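Local coordinates for polycomb protein Pcl (Drosophila melanogaster, PDB 5OQD) that establishes early embryonic repression of homeotic genes within the histone H3-methylating Esc/E(z) complex, represented here by its second PHD finger and winged-helix domain, at residues L96-Y101 / G177-P182; D68-F73 / M88-V93; V184-H189 / K199-M204. All blocks are in the same frame, centred on the assembly; numbering follows the deposited sequence.

Interaction 1: residues L96-Y101 / G177-P182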
loop_
_atom_site.group_PDB
_atom_site.type_symbol
_atom_site.label_atom_id
_atom_site.label_comp_id
_atom_site.label_asym_id
_atom_site.label_seq_id
_atom_site.Cartn_x
_atom_site.Cartn_y
_atom_site.Cartn_z
ATOM N N LEU B 96 1.894 8.213 -2.618
ATOM C CA LEU B 96 1.073 8.993 -3.537
ATOM C C LEU B 96 -0.134 8.202 -4.031
ATOM O O LEU B 96 -1.237 8.740 -4.131
ATOM C CB LEU B 96 1.910 9.466 -4.727
ATOM C CG LEU B 96 2.925 10.572 -4.438
ATOM C CD1 LEU B 96 3.848 10.784 -5.628
ATOM C CD2 LEU B 96 2.212 11.863 -4.072
ATOM N N HIS B 97 0.078 6.927 -4.344
ATOM C CA HIS B 97 -1.009 6.073 -4.807
ATOM C C HIS B 97 -2.022 5.857 -3.687
ATOM O O HIS B 97 -3.227 5.878 -3.924
ATOM C CB HIS B 97 -0.474 4.729 -5.314
ATOM C CG HIS B 97 -1.445 3.977 -6.169
ATOM N ND1 HIS B 97 -1.070 3.324 -7.324
ATOM C CD2 HIS B 97 -2.778 3.773 -6.039
ATOM C CE1 HIS B 97 -2.130 2.755 -7.870
ATOM N NE2 HIS B 97 -3.179 3.014 -7.110
ATOM N N ILE B 98 -1.524 5.651 -2.471
ATOM C CA ILE B 98 -2.382 5.524 -1.295
ATOM C C ILE B 98 -3.189 6.801 -1.081
ATOM O O ILE B 98 -4.387 6.753 -0.798
ATOM C CB ILE B 98 -1.560 5.212 -0.026
ATOM C CG1 ILE B 98 -1.102 3.752 -0.031
ATOM C CG2 ILE B 98 -2.371 5.495 1.232
ATOM C CD1 ILE B 98 -0.195 3.396 1.130
ATOM N N ALA B 99 -2.523 7.942 -1.233
ATOM C CA ALA B 99 -3.167 9.239 -1.059
ATOM C C ALA B 99 -4.301 9.441 -2.059
ATOM O O ALA B 99 -5.417 9.790 -1.681
ATOM C CB ALA B 99 -2.143 10.358 -1.187
ATOM N N LEU B 100 -4.008 9.211 -3.335
ATOM C CA LEU B 100 -4.988 9.415 -4.397
ATOM C C LEU B 100 -6.122 8.394 -4.346
ATOM O O LEU B 100 -7.238 8.675 -4.782
ATOM C CB LEU B 100 -4.302 9.364 -5.764
ATOM C CG LEU B 100 -3.333 10.510 -6.065
ATOM C CD1 LEU B 100 -2.611 10.278 -7.381
ATOM C CD2 LEU B 100 -4.073 11.838 -6.090
ATOM N N TYR B 101 -5.835 7.210 -3.814
ATOM C CA TYR B 101 -6.831 6.146 -3.740
ATOM C C TYR B 101 -7.850 6.410 -2.636
ATOM O O TYR B 101 -9.045 6.171 -2.811
ATOM C CB TYR B 101 -6.149 4.792 -3.520
ATOM C CG TYR B 101 -7.077 3.604 -3.620
ATOM C CD1 TYR B 101 -7.573 3.185 -4.848
ATOM C CD2 TYR B 101 -7.445 2.889 -2.488
ATOM C CE1 TYR B 101 -8.417 2.096 -4.942
ATOM C CE2 TYR B 101 -8.287 1.796 -2.573
ATOM C CZ TYR B 101 -8.770 1.405 -3.803
ATOM O OH TYR B 101 -9.610 0.318 -3.894
ATOM N N GLY B 177 -7.565 1.141 -10.158
ATOM C CA GLY B 177 -6.944 0.208 -9.232
ATOM C C GLY B 177 -6.280 0.785 -7.995
ATOM O O GLY B 177 -5.952 1.969 -7.949
ATOM N N PRO B 178 -6.086 -0.066 -6.976
ATOM C CA PRO B 178 -5.392 0.224 -5.717
ATOM C C PRO B 178 -3.874 0.235 -5.911
ATOM O O PRO B 178 -3.418 -0.094 -7.005
ATOM C CB PRO B 178 -5.834 -0.930 -4.811
ATOM C CG PRO B 178 -6.050 -2.053 -5.742
ATOM C CD PRO B 178 -6.620 -1.440 -6.995
ATOM N N PRO B 179 -3.105 0.630 -4.878
ATOM C CA PRO B 179 -1.640 0.625 -4.977
ATOM C C PRO B 179 -1.054 -0.703 -5.450
ATOM O O PRO B 179 -1.500 -1.769 -5.024
ATOM C CB PRO B 179 -1.199 0.924 -3.544
ATOM C CG PRO B 179 -2.282 1.780 -3.007
ATOM C CD PRO B 179 -3.559 1.268 -3.627
ATOM N N HIS B 180 -0.090 -0.622 -6.357
ATOM C CA HIS B 180 0.600 -1.813 -6.784
ATOM C C HIS B 180 1.389 -2.299 -5.585
ATOM O O HIS B 180 2.081 -1.526 -4.923
ATOM C CB HIS B 180 1.540 -1.506 -7.949
ATOM C CG HIS B 180 0.833 -1.094 -9.203
ATOM N ND1 HIS B 180 0.408 0.198 -9.427
ATOM C CD2 HIS B 180 0.476 -1.803 -10.300
ATOM C CE1 HIS B 180 -0.181 0.269 -10.609
ATOM N NE2 HIS B 180 -0.152 -0.934 -11.158
ATOM N N ILE B 181 1.286 -3.590 -5.317
ATOM C CA ILE B 181 2.081 -4.230 -4.276
ATOM C C ILE B 181 2.671 -5.543 -4.784
ATOM O O ILE B 181 1.954 -6.368 -5.347
ATOM C CB ILE B 181 1.238 -4.489 -3.010
ATOM C CG1 ILE B 181 0.640 -3.176 -2.505
ATOM C CG2 ILE B 181 2.072 -5.156 -1.924
ATOM C CD1 ILE B 181 -0.125 -3.307 -1.214
ATOM N N PRO B 182 3.987 -5.732 -4.600
ATOM C CA PRO B 182 4.649 -6.956 -5.062
ATOM C C PRO B 182 4.139 -8.200 -4.344
ATOM O O PRO B 182 4.018 -8.208 -3.120
ATOM C CB PRO B 182 6.126 -6.702 -4.736
ATOM C CG PRO B 182 6.105 -5.689 -3.645
ATOM C CD PRO B 182 4.932 -4.808 -3.950
#
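H97 meets the proline-rich segment 177-182 with both the edge and a face of its imidazole. At the edge, NE2 donates a hydrogen bond to the carbonyl O of G177 (3.1 Å, N-H...O 171°). The acceptor lies in the imidazole plane, but seen from G177 the donor stands above the carbonyl plane. Over one face sits P179: its CA is 3.4 Å from the centroid of the H97 ring, almost on the ring normal, a CH-pi contact. The P179 ring runs on toward the helix, CD lying 3.6 Å from CD2 of H97 and CG 3.8 Å from CG1 of I98.

One helical turn further on, Y101 lays a face of its phenol against P178, whose CA lies 4.0 Å from the centroid of the Y101 ring, offset toward the rim; the two side chains run alongside each other, pointing the same way. H97 and Y101 both hold CG anti to the backbone N (chi1 -163° and -172°), which sends their rings together from helix 92-104 onto the loop. H180 adds a rim-to-rim approach to the H97 ring, with neither imidazole over the other.

In the second shell, the Y101 hydroxyl is hydrogen-bonded to D39 OD2, and R157 touches H97. L96 packs against I118 and L147 of the winged-helix core. P178 and P179 have no backbone N-H; across this contact the loop offers the G177 carbonyl and C-H groups laid on aromatic faces. The bond to G177 requires a proton on NE2 of H97 and fixes its ring rotation.

Interaction 2: residues D68-F73 / M88-V93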
loop_
_atom_site.group_PDB
_atom_site.type_symbol
_atom_site.label_atom_id
_atom_site.label_comp_id
_atom_site.label_asym_id
_atom_site.label_seq_id
_atom_site.Cartn_x
_atom_site.Cartn_y
_atom_site.Cartn_z
ATOM N N ASP B 68 -3.773 0.098 1.476
ATOM C CA ASP B 68 -2.488 -0.153 2.102
ATOM C C ASP B 68 -2.394 -1.584 2.582
ATOM O O ASP B 68 -2.922 -1.943 3.619
ATOM C CB ASP B 68 -2.301 0.792 3.283
ATOM C CG ASP B 68 -1.012 0.553 4.021
ATOM O OD1 ASP B 68 -0.235 -0.307 3.592
ATOM O OD2 ASP B 68 -0.768 1.233 5.030
ATOM N N MET B 69 -1.703 -2.399 1.806
ATOM C CA MET B 69 -1.526 -3.801 2.121
ATOM C C MET B 69 -0.064 -4.176 2.181
ATOM O O MET B 69 0.291 -5.319 1.938
ATOM C CB MET B 69 -2.241 -4.670 1.101
ATOM C CG MET B 69 -3.742 -4.690 1.280
ATOM S SD MET B 69 -4.600 -5.169 -0.225
ATOM C CE MET B 69 -3.903 -6.788 -0.529
ATOM N N PHE B 70 0.793 -3.219 2.490
ATOM C CA PHE B 70 2.213 -3.440 2.344
ATOM C C PHE B 70 2.754 -4.198 3.539
ATOM O O PHE B 70 3.411 -3.640 4.406
ATOM C CB PHE B 70 2.937 -2.111 2.183
ATOM C CG PHE B 70 2.613 -1.401 0.907
ATOM C CD1 PHE B 70 1.532 -0.558 0.829
ATOM C CD2 PHE B 70 3.394 -1.580 -0.211
ATOM C CE1 PHE B 70 1.233 0.093 -0.344
ATOM C CE2 PHE B 70 3.101 -0.933 -1.387
ATOM C CZ PHE B 70 2.019 -0.093 -1.454
ATOM N N PHE B 71 2.450 -5.490 3.558
ATOM C CA PHE B 71 2.857 -6.387 4.621
ATOM C C PHE B 71 3.261 -7.730 4.043
ATOM O O PHE B 71 2.818 -8.107 2.975
ATOM C CB PHE B 71 1.697 -6.620 5.580
ATOM C CG PHE B 71 1.337 -5.431 6.407
ATOM C CD1 PHE B 71 1.984 -5.185 7.596
ATOM C CD2 PHE B 71 0.336 -4.578 6.008
ATOM C CE1 PHE B 71 1.649 -4.100 8.367
ATOM C CE2 PHE B 71 -0.006 -3.487 6.773
ATOM C CZ PHE B 71 0.651 -3.247 7.955
ATOM N N VAL B 72 4.095 -8.455 4.768
ATOM C CA VAL B 72 4.374 -9.852 4.469
ATOM C C VAL B 72 3.738 -10.703 5.558
ATOM O O VAL B 72 4.112 -10.610 6.727
ATOM C CB VAL B 72 5.881 -10.149 4.389
ATOM C CG1 VAL B 72 6.119 -11.647 4.251
ATOM C CG2 VAL B 72 6.511 -9.399 3.229
ATOM N N PHE B 73 2.767 -11.524 5.176
ATOM C CA PHE B 73 1.997 -12.280 6.154
ATOM C C PHE B 73 2.096 -13.788 5.961
ATOM O O PHE B 73 2.062 -14.293 4.840
ATOM C CB PHE B 73 0.528 -11.850 6.112
ATOM C CG PHE B 73 -0.379 -12.717 6.936
ATOM C CD1 PHE B 73 -0.218 -12.805 8.308
ATOM C CD2 PHE B 73 -1.394 -13.443 6.337
ATOM C CE1 PHE B 73 -1.049 -13.604 9.066
ATOM C CE2 PHE B 73 -2.231 -14.241 7.093
ATOM C CZ PHE B 73 -2.059 -14.322 8.459
ATOM N N MET B 88 6.219 -3.690 5.329
ATOM C CA MET B 88 7.142 -3.329 4.257
ATOM C C MET B 88 7.560 -1.867 4.361
ATOM O O MET B 88 6.826 -1.037 4.899
ATOM C CB MET B 88 6.509 -3.580 2.887
ATOM C CG MET B 88 6.200 -5.031 2.568
ATOM S SD MET B 88 5.385 -5.176 0.964
ATOM C CE MET B 88 5.218 -6.950 0.815
ATOM N N GLN B 89 8.746 -1.557 3.847
ATOM C CA GLN B 89 9.171 -0.171 3.706
ATOM C C GLN B 89 8.783 0.310 2.315
ATOM O O GLN B 89 9.207 -0.264 1.311
ATOM C CB GLN B 89 10.676 -0.028 3.936
ATOM C CG GLN B 89 11.168 1.411 3.954
ATOM C CD GLN B 89 12.593 1.533 4.462
ATOM O OE1 GLN B 89 13.549 1.235 3.747
ATOM N NE2 GLN B 89 12.740 1.968 5.708
ATOM N N ILE B 90 7.990 1.370 2.258
ATOM C CA ILE B 90 7.398 1.822 1.012
ATOM C C ILE B 90 7.975 3.132 0.508
ATOM O O ILE B 90 8.407 3.969 1.277
ATOM C CB ILE B 90 5.876 1.970 1.136
ATOM C CG1 ILE B 90 5.529 3.186 1.980
ATOM C CG2 ILE B 90 5.272 0.723 1.742
ATOM C CD1 ILE B 90 4.147 3.715 1.713
ATOM N N GLU B 91 8.010 3.264 -0.807
ATOM C CA GLU B 91 8.461 4.469 -1.481
ATOM C C GLU B 91 7.388 5.546 -1.638
ATOM O O GLU B 91 6.230 5.342 -1.301
ATOM C CB GLU B 91 9.086 4.128 -2.828
ATOM C CG GLU B 91 10.603 4.089 -2.787
ATOM C CD GLU B 91 11.233 5.445 -3.048
ATOM O OE1 GLU B 91 10.661 6.466 -2.620
ATOM O OE2 GLU B 91 12.302 5.492 -3.687
ATOM N N TRP B 92 7.804 6.697 -2.152
ATOM C CA TRP B 92 6.924 7.839 -2.363
ATOM C C TRP B 92 5.785 7.534 -3.322
ATOM O O TRP B 92 4.689 8.029 -3.153
ATOM C CB TRP B 92 7.718 9.054 -2.844
ATOM C CG TRP B 92 8.452 9.715 -1.744
ATOM C CD1 TRP B 92 9.789 9.921 -1.661
ATOM C CD2 TRP B 92 7.889 10.242 -0.543
ATOM N NE1 TRP B 92 10.097 10.545 -0.487
ATOM C CE2 TRP B 92 8.944 10.756 0.217
ATOM C CE3 TRP B 92 6.595 10.329 -0.038
ATOM C CZ2 TRP B 92 8.747 11.344 1.453
ATOM C CZ3 TRP B 92 6.404 10.915 1.183
ATOM C CH2 TRP B 92 7.469 11.415 1.916
ATOM N N VAL B 93 6.046 6.735 -4.341
ATOM C CA VAL B 93 5.003 6.386 -5.285
ATOM C C VAL B 93 3.883 5.653 -4.564
ATOM O O VAL B 93 2.716 5.852 -4.862
ATOM C CB VAL B 93 5.538 5.508 -6.428
ATOM C CG1 VAL B 93 6.302 4.323 -5.876
ATOM C CG2 VAL B 93 4.402 5.037 -7.311
#
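M88 docks on F70 first through its backbone, M88 N donating to F70 O (3.0 Å, N-H...O 168°), and then through CB, CG and SD, with CE passing on to V72. CB lies 3.9 Å from CB of F70. CG passes beside the same carbonyl, 3.6 Å from F70 O. SD reaches the F70 backbone, 3.8 Å from its C, and comes near the plane of the F70 ring at its edge. The chain, extended beyond CG (chi3 177°), brings CE to 3.7 Å from CG2 of V72, where it also touches F71 O.

I90 takes a face of the F70 ring, its CG2 methyl lying 3.5 Å from CG of F70 in a CH-pi contact. F70 is the centre of an inverse gamma turn, and its N-H is held by D68 OD1 (3.3 Å) in an Asx turn. R87 joins the two sides of the contact, forming a salt bridge with D68 and donating to F70 O.

V72 pairs with R86 through the backbone, so the bond between M88 and F70 extends the antiparallel ladder of strands 71-74 and 84-87 by one step. This is the open end of a beta hairpin, at the passage from the PHD finger into helix 92-104 of the winged-helix domain.

Interaction 3: residues V184-H189 / K199-M204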
loop_
_atom_site.group_PDB
_atom_site.type_symbol
_atom_site.label_atom_id
_atom_site.label_comp_id
_atom_site.label_asym_id
_atom_site.label_seq_id
_atom_site.Cartn_x
_atom_site.Cartn_y
_atom_site.Cartn_z
ATOM N N VAL B 184 4.308 -11.811 -2.760
ATOM C CA VAL B 184 5.307 -12.640 -2.104
ATOM C C VAL B 184 4.769 -14.050 -1.883
ATOM O O VAL B 184 3.932 -14.273 -1.008
ATOM C CB VAL B 184 5.744 -12.037 -0.758
ATOM C CG1 VAL B 184 6.931 -12.797 -0.197
ATOM C CG2 VAL B 184 6.089 -10.567 -0.928
ATOM N N PHE B 185 5.242 -14.994 -2.690
ATOM C CA PHE B 185 4.862 -16.396 -2.543
ATOM C C PHE B 185 6.077 -17.250 -2.193
ATOM O O PHE B 185 7.016 -17.362 -2.983
ATOM C CB PHE B 185 4.202 -16.922 -3.823
ATOM C CG PHE B 185 2.807 -16.410 -4.046
ATOM C CD1 PHE B 185 1.995 -16.089 -2.971
ATOM C CD2 PHE B 185 2.306 -16.250 -5.328
ATOM C CE1 PHE B 185 0.710 -15.615 -3.172
ATOM C CE2 PHE B 185 1.022 -15.780 -5.535
ATOM C CZ PHE B 185 0.226 -15.459 -4.455
ATOM N N LEU B 186 6.057 -17.843 -1.004
ATOM C CA LEU B 186 7.141 -18.715 -0.567
ATOM C C LEU B 186 6.779 -20.180 -0.761
ATOM O O LEU B 186 5.602 -20.542 -0.752
ATOM C CB LEU B 186 7.484 -18.459 0.903
ATOM C CG LEU B 186 8.573 -17.434 1.232
ATOM C CD1 LEU B 186 8.173 -16.044 0.778
ATOM C CD2 LEU B 186 8.881 -17.443 2.722
ATOM N N GLU B 187 7.792 -21.019 -0.944
ATOM C CA GLU B 187 7.588 -22.459 -0.917
ATOM C C GLU B 187 7.371 -22.868 0.535
ATOM O O GLU B 187 7.950 -22.265 1.440
ATOM C CB GLU B 187 8.777 -23.200 -1.537
ATOM C CG GLU B 187 8.967 -22.936 -3.026
ATOM C CD GLU B 187 7.791 -23.406 -3.864
ATOM O OE1 GLU B 187 7.526 -22.787 -4.917
ATOM O OE2 GLU B 187 7.135 -24.396 -3.476
ATOM N N PRO B 188 6.528 -23.887 0.766
ATOM C CA PRO B 188 6.134 -24.283 2.124
ATOM C C PRO B 188 7.304 -24.652 3.035
ATOM O O PRO B 188 7.197 -24.507 4.253
ATOM C CB PRO B 188 5.237 -25.506 1.886
ATOM C CG PRO B 188 5.582 -25.985 0.515
ATOM C CD PRO B 188 5.909 -24.749 -0.256
ATOM N N HIS B 189 8.406 -25.113 2.451
ATOM C CA HIS B 189 9.544 -25.592 3.230
ATOM C C HIS B 189 10.583 -24.508 3.508
ATOM O O HIS B 189 11.554 -24.744 4.226
ATOM C CB HIS B 189 10.213 -26.764 2.511
ATOM C CG HIS B 189 10.696 -26.430 1.134
ATOM N ND1 HIS B 189 9.893 -26.537 0.019
ATOM C CD2 HIS B 189 11.897 -25.991 0.694
ATOM C CE1 HIS B 189 10.580 -26.179 -1.050
ATOM N NE2 HIS B 189 11.799 -25.844 -0.671
ATOM N N LYS B 199 16.501 -10.839 -0.349
ATOM C CA LYS B 199 17.332 -11.392 -1.416
ATOM C C LYS B 199 16.493 -11.880 -2.594
ATOM O O LYS B 199 16.895 -11.745 -3.749
ATOM C CB LYS B 199 18.191 -12.539 -0.878
ATOM N N ARG B 200 15.329 -12.446 -2.295
ATOM C CA ARG B 200 14.493 -13.059 -3.322
ATOM C C ARG B 200 13.532 -12.073 -3.978
ATOM O O ARG B 200 13.377 -12.066 -5.199
ATOM C CB ARG B 200 13.695 -14.223 -2.728
ATOM C CG ARG B 200 12.738 -14.881 -3.709
ATOM C CD ARG B 200 13.375 -16.076 -4.395
ATOM N NE ARG B 200 13.648 -17.151 -3.446
ATOM C CZ ARG B 200 12.751 -18.055 -3.066
ATOM N NH1 ARG B 200 11.519 -18.016 -3.553
ATOM N NH2 ARG B 200 13.087 -18.998 -2.197
ATOM N N PHE B 201 12.888 -11.240 -3.166
ATOM C CA PHE B 201 11.789 -10.411 -3.648
ATOM C C PHE B 201 12.152 -8.933 -3.763
ATOM O O PHE B 201 11.305 -8.113 -4.119
ATOM C CB PHE B 201 10.575 -10.576 -2.731
ATOM C CG PHE B 201 10.116 -11.998 -2.591
ATOM C CD1 PHE B 201 9.225 -12.542 -3.501
ATOM C CD2 PHE B 201 10.581 -12.793 -1.556
ATOM C CE1 PHE B 201 8.803 -13.849 -3.379
ATOM C CE2 PHE B 201 10.160 -14.105 -1.430
ATOM C CZ PHE B 201 9.271 -14.632 -2.344
ATOM N N LYS B 202 13.408 -8.607 -3.466
ATOM C CA LYS B 202 13.901 -7.231 -3.510
ATOM C C LYS B 202 13.029 -6.297 -2.676
ATOM O O LYS B 202 12.647 -5.216 -3.128
ATOM C CB LYS B 202 13.976 -6.732 -4.957
ATOM N N LEU B 203 12.713 -6.725 -1.458
ATOM C CA LEU B 203 11.859 -5.948 -0.568
ATOM C C LEU B 203 12.663 -5.231 0.508
ATOM O O LEU B 203 13.781 -5.629 0.833
ATOM C CB LEU B 203 10.813 -6.848 0.093
ATOM C CG LEU B 203 9.680 -7.382 -0.780
ATOM C CD1 LEU B 203 8.810 -8.335 0.019
ATOM C CD2 LEU B 203 8.853 -6.232 -1.327
ATOM N N MET B 204 12.080 -4.171 1.056
ATOM C CA MET B 204 12.638 -3.498 2.220
ATOM C C MET B 204 11.659 -3.623 3.381
ATOM O O MET B 204 10.461 -3.391 3.220
ATOM C CB MET B 204 12.932 -2.027 1.917
ATOM C CG MET B 204 14.069 -1.786 0.930
ATOM S SD MET B 204 15.713 -1.841 1.678
ATOM C CE MET B 204 16.160 -3.560 1.451
#
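V184 presses its CG1 methyl onto the F201 ring, 3.6 Å from the ring centroid and only 9° off the normal, a CH-pi contact over the middle of the face. This is the tight part of the contact, and F201 is its hub. From an oblique direction CD1 of L186 closes to 3.5 Å from CE2 of F201. In the ring plane, the carbonyl O of F185 faces the edge, 3.6 Å from CZ of F201, where the slightly positive aromatic C-H edge would suit a carbonyl oxygen. The opposite face of the ring is covered from within its own segment, by CG of R200. V184 divides its two branches between partners: CG1, anti to the backbone N (chi1 -171°), goes to F201, while CG2 packs 3.6 Å from CD1 of L203. No hydrogen bond crosses between the two segments, and the close part is held by apolar contact.

The outer side is looser and more polar. While R200 lays CG on the ring, its guanidinium forms a salt bridge with E190, and the opposite charges of E187 OE1 and R200 NH1 stay 6.4 Å apart. K199 and K202 are modelled no further than CB, consistent with mobile side chains in solvent. The CB bond of F185 leads away from 199-204, and its ring makes a cation-pi pair with R49.

The segment 199-204 starts in the last turn of helix 194-200; K202, with positive phi, has left helical geometry. L197 on that helix packs against both V184 and L186, while L186 bonds through its backbone to C46, between zinc-binding residues C45 and C48. Beyond F201, L203 reaches M88 after strand 84-87, so the chain's C-terminal end lies beside the 71-74/84-87 hairpin.

Overall arrangement
Interaction 2 is the most buried of the three, at the junction of PHD finger and winged-helix domain; interaction 1 is partly buried, and interaction 3 lies outward, its centre about 18 Å from the centre of the chain. Interactions 1 and 2 both use helix 92-104, from which I98 CD1 meets the F70 ring; separately, I181 of the loop packs on M69 and F70. Interactions 2 and 3 are joined by a probable hydrogen bond between Q89 N and M204 O, and V72 packs near L203. P182 packing on L203 links interactions 1 and 3. A hydrogen bond contributes to interactions 1 and 2, whereas interaction 3 relies on apolar contact.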